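Local coordinates for protein pyridine nucleotide-disulphide oxidoreductase dimerisation region (Escherichia coli BL21, PDB 6KYY) that probably helps the bacterium resist reactive chlorine species, as an FAD-dependent disulfide reductase of the pyridine nucleotide-disulfide oxidoreductase family that here carries bound copper, at residues T58-F71 / G177-S189. Residues are numbered along the deposited sequence; the frame is centred on the assembly and turned at random.
With CU (copper (II) ion), chain Q; FAD (flavin-adenine dinucleotide), chain N.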
loop_
_atom_site.group_PDB
_atom_site.type_symbol
_atom_site.label_atom_id
_atom_site.label_comp_id
_atom_site.label_asym_id
_atom_site.label_seq_id
_atom_site.Cartn_x
_atom_site.Cartn_y
_atom_site.Cartn_z
ATOM N N THR B 58 -7.205 16.247 4.713
ATOM C CA THR B 58 -6.954 15.512 5.948
ATOM C C THR B 58 -5.741 14.601 5.804
ATOM O O THR B 58 -4.820 14.638 6.626
ATOM C CB THR B 58 -8.192 14.698 6.332
ATOM O OG1 THR B 58 -9.360 15.519 6.217
ATOM C CG2 THR B 58 -8.083 14.176 7.755
ATOM N N LYS B 59 -5.719 13.786 4.748
ATOM C CA LYS B 59 -4.643 12.817 4.571
ATOM C C LYS B 59 -3.341 13.483 4.150
ATOM O O LYS B 59 -2.259 12.986 4.486
ATOM C CB LYS B 59 -5.049 11.756 3.544
ATOM C CG LYS B 59 -5.831 10.568 4.116
ATOM C CD LYS B 59 -6.906 11.006 5.103
ATOM C CE LYS B 59 -8.225 10.301 4.852
ATOM N NZ LYS B 59 -9.303 10.770 5.767
ATOM N N THR B 60 -3.427 14.588 3.402
ATOM C CA THR B 60 -2.239 15.377 3.086
ATOM C C THR B 60 -1.512 15.794 4.356
ATOM O O THR B 60 -0.278 15.733 4.428
ATOM C CB THR B 60 -2.627 16.615 2.269
ATOM O OG1 THR B 60 -3.349 16.217 1.095
ATOM C CG2 THR B 60 -1.393 17.408 1.858
ATOM N N LEU B 61 -2.266 16.212 5.376
ATOM C CA LEU B 61 -1.653 16.637 6.627
ATOM C C LEU B 61 -1.127 15.450 7.424
ATOM O O LEU B 61 -0.066 15.541 8.052
ATOM C CB LEU B 61 -2.661 17.440 7.451
ATOM C CG LEU B 61 -2.836 18.886 6.984
ATOM C CD1 LEU B 61 -4.266 19.355 7.180
ATOM C CD2 LEU B 61 -1.863 19.808 7.704
ATOM N N VAL B 62 -1.852 14.327 7.414
ATOM C CA VAL B 62 -1.404 13.147 8.152
ATOM C C VAL B 62 -0.074 12.648 7.600
ATOM O O VAL B 62 0.813 12.236 8.356
ATOM C CB VAL B 62 -2.481 12.045 8.121
ATOM C CG1 VAL B 62 -2.016 10.825 8.903
ATOM C CG2 VAL B 62 -3.788 12.561 8.699
ATOM N N HIS B 63 0.089 12.683 6.274
ATOM C CA HIS B 63 1.357 12.268 5.681
ATOM C C HIS B 63 2.485 13.211 6.081
ATOM O O HIS B 63 3.618 12.770 6.311
ATOM C CB HIS B 63 1.230 12.198 4.160
ATOM C CG HIS B 63 2.487 11.766 3.469
ATOM N ND1 HIS B 63 3.428 12.662 3.010
ATOM C CD2 HIS B 63 2.959 10.534 3.164
ATOM C CE1 HIS B 63 4.425 12.001 2.449
ATOM N NE2 HIS B 63 4.166 10.708 2.529
ATOM N N ASP B 64 2.196 14.511 6.170
ATOM C CA ASP B 64 3.201 15.456 6.645
ATOM C C ASP B 64 3.384 15.349 8.152
ATOM O O ASP B 64 4.503 15.490 8.660
ATOM C CB ASP B 64 2.812 16.881 6.252
ATOM C CG ASP B 64 3.386 17.294 4.911
ATOM O OD1 ASP B 64 4.330 16.627 4.437
ATOM O OD2 ASP B 64 2.893 18.284 4.330
ATOM N N ALA B 65 2.295 15.098 8.886
ATOM C CA ALA B 65 2.393 14.960 10.334
ATOM C C ALA B 65 3.213 13.740 10.730
ATOM O O ALA B 65 3.879 13.754 11.771
ATOM C CB ALA B 65 0.998 14.886 10.953
ATOM N N GLN B 66 3.180 12.681 9.917
ATOM C CA GLN B 66 4.001 11.508 10.190
ATOM C C GLN B 66 5.488 11.805 10.068
ATOM O O GLN B 66 6.301 11.105 10.682
ATOM C CB GLN B 66 3.617 10.368 9.245
ATOM C CG GLN B 66 2.299 9.700 9.590
ATOM C CD GLN B 66 1.898 8.639 8.584
ATOM O OE1 GLN B 66 2.610 8.390 7.610
ATOM N NE2 GLN B 66 0.753 8.006 8.813
ATOM N N GLN B 67 5.860 12.824 9.295
ATOM C CA GLN B 67 7.249 13.234 9.143
ATOM C C GLN B 67 7.650 14.332 10.122
ATOM O O GLN B 67 8.761 14.861 10.014
ATOM C CB GLN B 67 7.506 13.700 7.708
ATOM C CG GLN B 67 7.803 12.575 6.728
ATOM C CD GLN B 67 7.754 13.031 5.283
ATOM O OE1 GLN B 67 7.213 14.092 4.973
ATOM N NE2 GLN B 67 8.321 12.229 4.390
ATOM N N HIS B 68 6.770 14.682 11.064
ATOM C CA HIS B 68 7.040 15.719 12.063
ATOM C C HIS B 68 7.390 17.051 11.401
ATOM O O HIS B 68 8.252 17.795 11.871
ATOM C CB HIS B 68 8.140 15.279 13.032
ATOM C CG HIS B 68 7.926 13.912 13.603
ATOM N ND1 HIS B 68 6.889 13.616 14.461
ATOM C CD2 HIS B 68 8.613 12.757 13.432
ATOM C CE1 HIS B 68 6.948 12.340 14.797
ATOM N NE2 HIS B 68 7.985 11.796 14.188
ATOM N N THR B 69 6.710 17.348 10.298
ATOM C CA THR B 69 6.909 18.593 9.574
ATOM C C THR B 69 6.203 19.739 10.295
ATOM O O THR B 69 5.185 19.542 10.964
ATOM C CB THR B 69 6.385 18.450 8.140
ATOM O OG1 THR B 69 7.150 17.454 7.452
ATOM C CG2 THR B 69 6.477 19.762 7.367
ATOM N N ASP B 70 6.778 20.938 10.178
ATOM C CA ASP B 70 6.150 22.141 10.709
ATOM C C ASP B 70 4.701 22.237 10.248
ATOM O O ASP B 70 4.373 21.920 9.102
ATOM C CB ASP B 70 6.930 23.382 10.264
ATOM C CG ASP B 70 6.261 24.678 10.687
ATOM O OD1 ASP B 70 5.953 25.504 9.803
ATOM O OD2 ASP B 70 6.048 24.869 11.903
ATOM N N PHE B 71 3.829 22.672 11.161
ATOM C CA PHE B 71 2.396 22.662 10.884
ATOM C C PHE B 71 2.027 23.646 9.780
ATOM O O PHE B 71 1.215 23.325 8.905
ATOM C CB PHE B 71 1.616 22.973 12.161
ATOM C CG PHE B 71 0.135 23.113 11.951
ATOM C CD1 PHE B 71 -0.661 21.994 11.767
ATOM C CD2 PHE B 71 -0.462 24.363 11.943
ATOM C CE1 PHE B 71 -2.024 22.119 11.578
ATOM C CE2 PHE B 71 -1.825 24.494 11.753
ATOM C CZ PHE B 71 -2.606 23.370 11.571
ATOM N N GLY B 177 -12.704 12.004 14.539
ATOM C CA GLY B 177 -12.000 12.593 15.667
ATOM C C GLY B 177 -10.688 11.894 15.967
ATOM O O GLY B 177 -9.665 12.547 16.194
ATOM N N VAL B 178 -10.697 10.559 15.973
ATOM C CA VAL B 178 -9.469 9.805 16.208
ATOM C C VAL B 178 -8.455 10.088 15.107
ATOM O O VAL B 178 -7.246 10.172 15.360
ATOM C CB VAL B 178 -9.786 8.302 16.324
ATOM C CG1 VAL B 178 -8.514 7.498 16.466
ATOM C CG2 VAL B 178 -10.709 8.045 17.504
ATOM N N GLU B 179 -8.931 10.240 13.869
ATOM C CA GLU B 179 -8.061 10.650 12.770
ATOM C C GLU B 179 -7.364 11.965 13.089
ATOM O O GLU B 179 -6.150 12.105 12.896
ATOM C CB GLU B 179 -8.879 10.772 11.484
ATOM C CG GLU B 179 -8.153 10.358 10.219
ATOM C CD GLU B 179 -9.111 10.002 9.099
ATOM O OE1 GLU B 179 -9.533 8.828 9.021
ATOM O OE2 GLU B 179 -9.453 10.901 8.300
ATOM N N PHE B 180 -8.122 12.945 13.587
ATOM C CA PHE B 180 -7.543 14.226 13.969
ATOM C C PHE B 180 -6.701 14.125 15.233
ATOM O O PHE B 180 -5.824 14.970 15.445
ATOM C CB PHE B 180 -8.650 15.262 14.163
ATOM C CG PHE B 180 -9.044 15.966 12.899
ATOM C CD1 PHE B 180 -8.222 16.932 12.348
ATOM C CD2 PHE B 180 -10.233 15.660 12.261
ATOM C CE1 PHE B 180 -8.578 17.582 11.185
ATOM C CE2 PHE B 180 -10.595 16.307 11.096
ATOM C CZ PHE B 180 -9.767 17.270 10.558
ATOM N N ALA B 181 -6.948 13.119 16.074
ATOM C CA ALA B 181 -6.148 12.950 17.282
ATOM C C ALA B 181 -4.694 12.653 16.937
ATOM O O ALA B 181 -3.778 13.330 17.420
ATOM C CB ALA B 181 -6.737 11.838 18.150
ATOM N N SER B 182 -4.462 11.644 16.092
ATOM C CA SER B 182 -3.094 11.298 15.716
ATOM C C SER B 182 -2.447 12.403 14.893
ATOM O O SER B 182 -1.260 12.698 15.070
ATOM C CB SER B 182 -3.075 9.981 14.939
ATOM O OG SER B 182 -4.043 9.073 15.432
ATOM N N MET B 183 -3.211 13.026 13.991
ATOM C CA MET B 183 -2.637 14.018 13.086
ATOM C C MET B 183 -2.032 15.188 13.851
ATOM O O MET B 183 -0.921 15.634 13.543
ATOM C CB MET B 183 -3.698 14.516 12.107
ATOM C CG MET B 183 -3.202 15.607 11.171
ATOM S SD MET B 183 -4.488 16.785 10.723
ATOM C CE MET B 183 -5.589 15.728 9.792
ATOM N N PHE B 184 -2.746 15.701 14.853
ATOM C CA PHE B 184 -2.236 16.842 15.602
ATOM C C PHE B 184 -1.251 16.419 16.685
ATOM O O PHE B 184 -0.312 17.165 16.985
ATOM C CB PHE B 184 -3.398 17.635 16.200
ATOM C CG PHE B 184 -4.065 18.556 15.216
ATOM C CD1 PHE B 184 -4.918 18.055 14.245
ATOM C CD2 PHE B 184 -3.829 19.920 15.252
ATOM C CE1 PHE B 184 -5.528 18.898 13.333
ATOM C CE2 PHE B 184 -4.436 20.769 14.344
ATOM C CZ PHE B 184 -5.287 20.257 13.384
ATOM N N ALA B 185 -1.437 15.234 17.273
ATOM C CA ALA B 185 -0.441 14.720 18.207
ATOM C C ALA B 185 0.859 14.378 17.495
ATOM O O ALA B 185 1.927 14.376 18.119
ATOM C CB ALA B 185 -0.982 13.497 18.945
ATOM N N ASN B 186 0.792 14.084 16.194
ATOM C CA ASN B 186 2.010 13.906 15.411
ATOM C C ASN B 186 2.713 15.239 15.188
ATOM O O ASN B 186 3.948 15.302 15.167
ATOM C CB ASN B 186 1.682 13.244 14.074
ATOM C CG ASN B 186 1.718 11.731 14.147
ATOM O OD1 ASN B 186 2.306 11.152 15.060
ATOM N ND2 ASN B 186 1.089 11.081 13.176
ATOM N N PHE B 187 1.939 16.313 15.020
ATOM C CA PHE B 187 2.494 17.649 14.847
ATOM C C PHE B 187 3.095 18.210 16.129
ATOM O O PHE B 187 3.714 19.277 16.083
ATOM C CB PHE B 187 1.412 18.601 14.334
ATOM C CG PHE B 187 1.184 18.532 12.849
ATOM C CD1 PHE B 187 2.252 18.502 11.968
ATOM C CD2 PHE B 187 -0.102 18.506 12.334
ATOM C CE1 PHE B 187 2.040 18.444 10.603
ATOM C CE2 PHE B 187 -0.319 18.446 10.971
ATOM C CZ PHE B 187 0.753 18.415 10.104
ATOM N N GLY B 188 2.923 17.530 17.260
ATOM C CA GLY B 188 3.455 17.980 18.527
ATOM C C GLY B 188 2.440 18.542 19.501
ATOM O O GLY B 188 2.840 19.183 20.479
ATOM N N SER B 189 1.150 18.316 19.276
ATOM C CA SER B 189 0.096 18.889 20.101
ATOM C C SER B 189 -0.428 17.861 21.097
ATOM O O SER B 189 -0.533 16.672 20.782
ATOM C CB SER B 189 -1.054 19.398 19.227
ATOM O OG SER B 189 -2.265 19.459 19.957
HETATM CU CU CU Q . 7.718 9.320 14.731
HETATM P PA FAD N . -20.218 15.718 -1.416
HETATM O O1A FAD N . -20.474 15.947 0.026
HETATM O O2A FAD N . -18.788 15.304 -1.782
HETATM O O5B FAD N . -20.626 16.980 -2.255
HETATM C C5B FAD N . -21.528 17.973 -1.722
HETATM C C4B FAD N . -21.490 19.187 -2.617
HETATM O O4B FAD N . -22.834 19.667 -2.850
HETATM C C3B FAD N . -20.691 20.372 -2.072
HETATM O O3B FAD N . -19.865 20.927 -3.088
HETATM C C2B FAD N . -21.779 21.348 -1.616
HETATM O O2B FAD N . -21.349 22.702 -1.715
HETATM C C1B FAD N . -22.879 21.058 -2.631
HETATM N N9A FAD N . -24.222 21.418 -2.186
HETATM C C8A FAD N . -24.803 21.124 -0.980
HETATM N N7A FAD N . -26.028 21.577 -0.851
HETATM C C5A FAD N . -26.270 22.215 -2.058
HETATM C C6A FAD N . -27.390 22.906 -2.560
HETATM N N6A FAD N . -28.526 23.074 -1.879
HETATM N N1A FAD N . -27.302 23.423 -3.807
HETATM C C2A FAD N . -26.169 23.256 -4.494
HETATM N N3A FAD N . -25.051 22.627 -4.125
HETATM C C4A FAD N . -25.166 22.125 -2.891
HETATM N N1 FAD N . -14.612 9.218 2.767
HETATM C C2 FAD N . -13.803 8.164 2.448
HETATM O O2 FAD N . -14.152 7.305 1.630
HETATM N N3 FAD N . -12.561 8.047 3.046
HETATM C C4 FAD N . -12.026 8.904 3.987
HETATM O O4 FAD N . -10.902 8.699 4.440
HETATM C C4X FAD N . -12.895 10.018 4.324
HETATM N N5 FAD N . -12.459 10.897 5.178
HETATM C C5X FAD N . -13.286 11.962 5.494
HETATM C C6 FAD N . -12.841 12.902 6.423
HETATM C C7 FAD N . -13.632 13.990 6.774
HETATM C C7M FAD N . -13.119 14.986 7.780
HETATM C C8 FAD N . -14.898 14.145 6.187
HETATM C C8M FAD N . -15.779 15.311 6.545
HETATM C C9 FAD N . -15.347 13.208 5.261
HETATM C C9A FAD N . -14.552 12.123 4.911
HETATM N N10 FAD N . -14.973 11.161 3.972
HETATM C C10 FAD N . -14.170 10.092 3.656
HETATM C "C1'" FAD N . -16.292 11.263 3.331
HETATM C "C2'" FAD N . -16.258 11.989 1.990
HETATM O "O2'" FAD N . -15.858 13.347 2.171
HETATM C "C3'" FAD N . -17.656 11.957 1.368
HETATM O "O3'" FAD N . -18.312 10.759 1.766
HETATM C "C4'" FAD N . -17.668 12.045 -0.158
HETATM O "O4'" FAD N . -17.249 13.349 -0.563
HETATM C "C5'" FAD N . -19.023 11.718 -0.751
HETATM O "O5'" FAD N . -19.834 12.911 -0.761
HETATM P P FAD N . -21.076 13.045 -1.719
HETATM O O1P FAD N . -20.764 12.382 -3.064
HETATM O O2P FAD N . -22.300 12.544 -1.056
HETATM O O3P FAD N . -21.202 14.606 -1.973
#
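Met183 is the knob of this helix pair and fits a hole made by Thr58, Leu61, Val62 and Ala65. CG lies anti to the backbone N (chi1 177°), and two further bends fold the chain along helix 58-65. CB and CG both lie against Val62 CG2. Met183 SD rests on Leu61 CB at 3.8 Å. CE reaches back to Thr58, where it packs against Thr58 CG2 and Val62 CG2 and also touches Thr58 O.

One turn on, Ala65 CB sits over the centre of one face of the Phe187 ring, a CH-pi contact 3.6 Å from the centroid. The opposite face takes the edge of Phe71 in a T-shaped pair, with ring planes at 84°. Leu61 CD2 meets Phe187 CZ, and Thr69 O lies at the ring edge. Phe71 also touches Phe184, which completes an aromatic cluster. Nearby, His68 ND1 gives a weak bond to Asn186 O, while His68 NE2 binds a copper ion at 2.5 Å.

At the flavin end, Lys59 NZ forms a salt bridge with Glu179 OE2, meeting it from above the carboxylate plane. Lys59 NZ also donates to FAD O4 at 2.9 Å and to FAD N5 at 3.2 Å. Glu179 OE1 accepts from Phe340 N, so the carboxylate is held at both oxygens. This Lys-Glu pair is a familiar feature of the family.

The helix axes cross at 40° and come within 8.7 Å. Helix 55-65 begins at Cys55, which with Cys50 binds another copper ion, and helix 177-186 leads into strand 190-194 of the parallel five-stranded sheet. Helix 71-94 covers Leu61, and helix 155-158 covers Phe180 and Phe184.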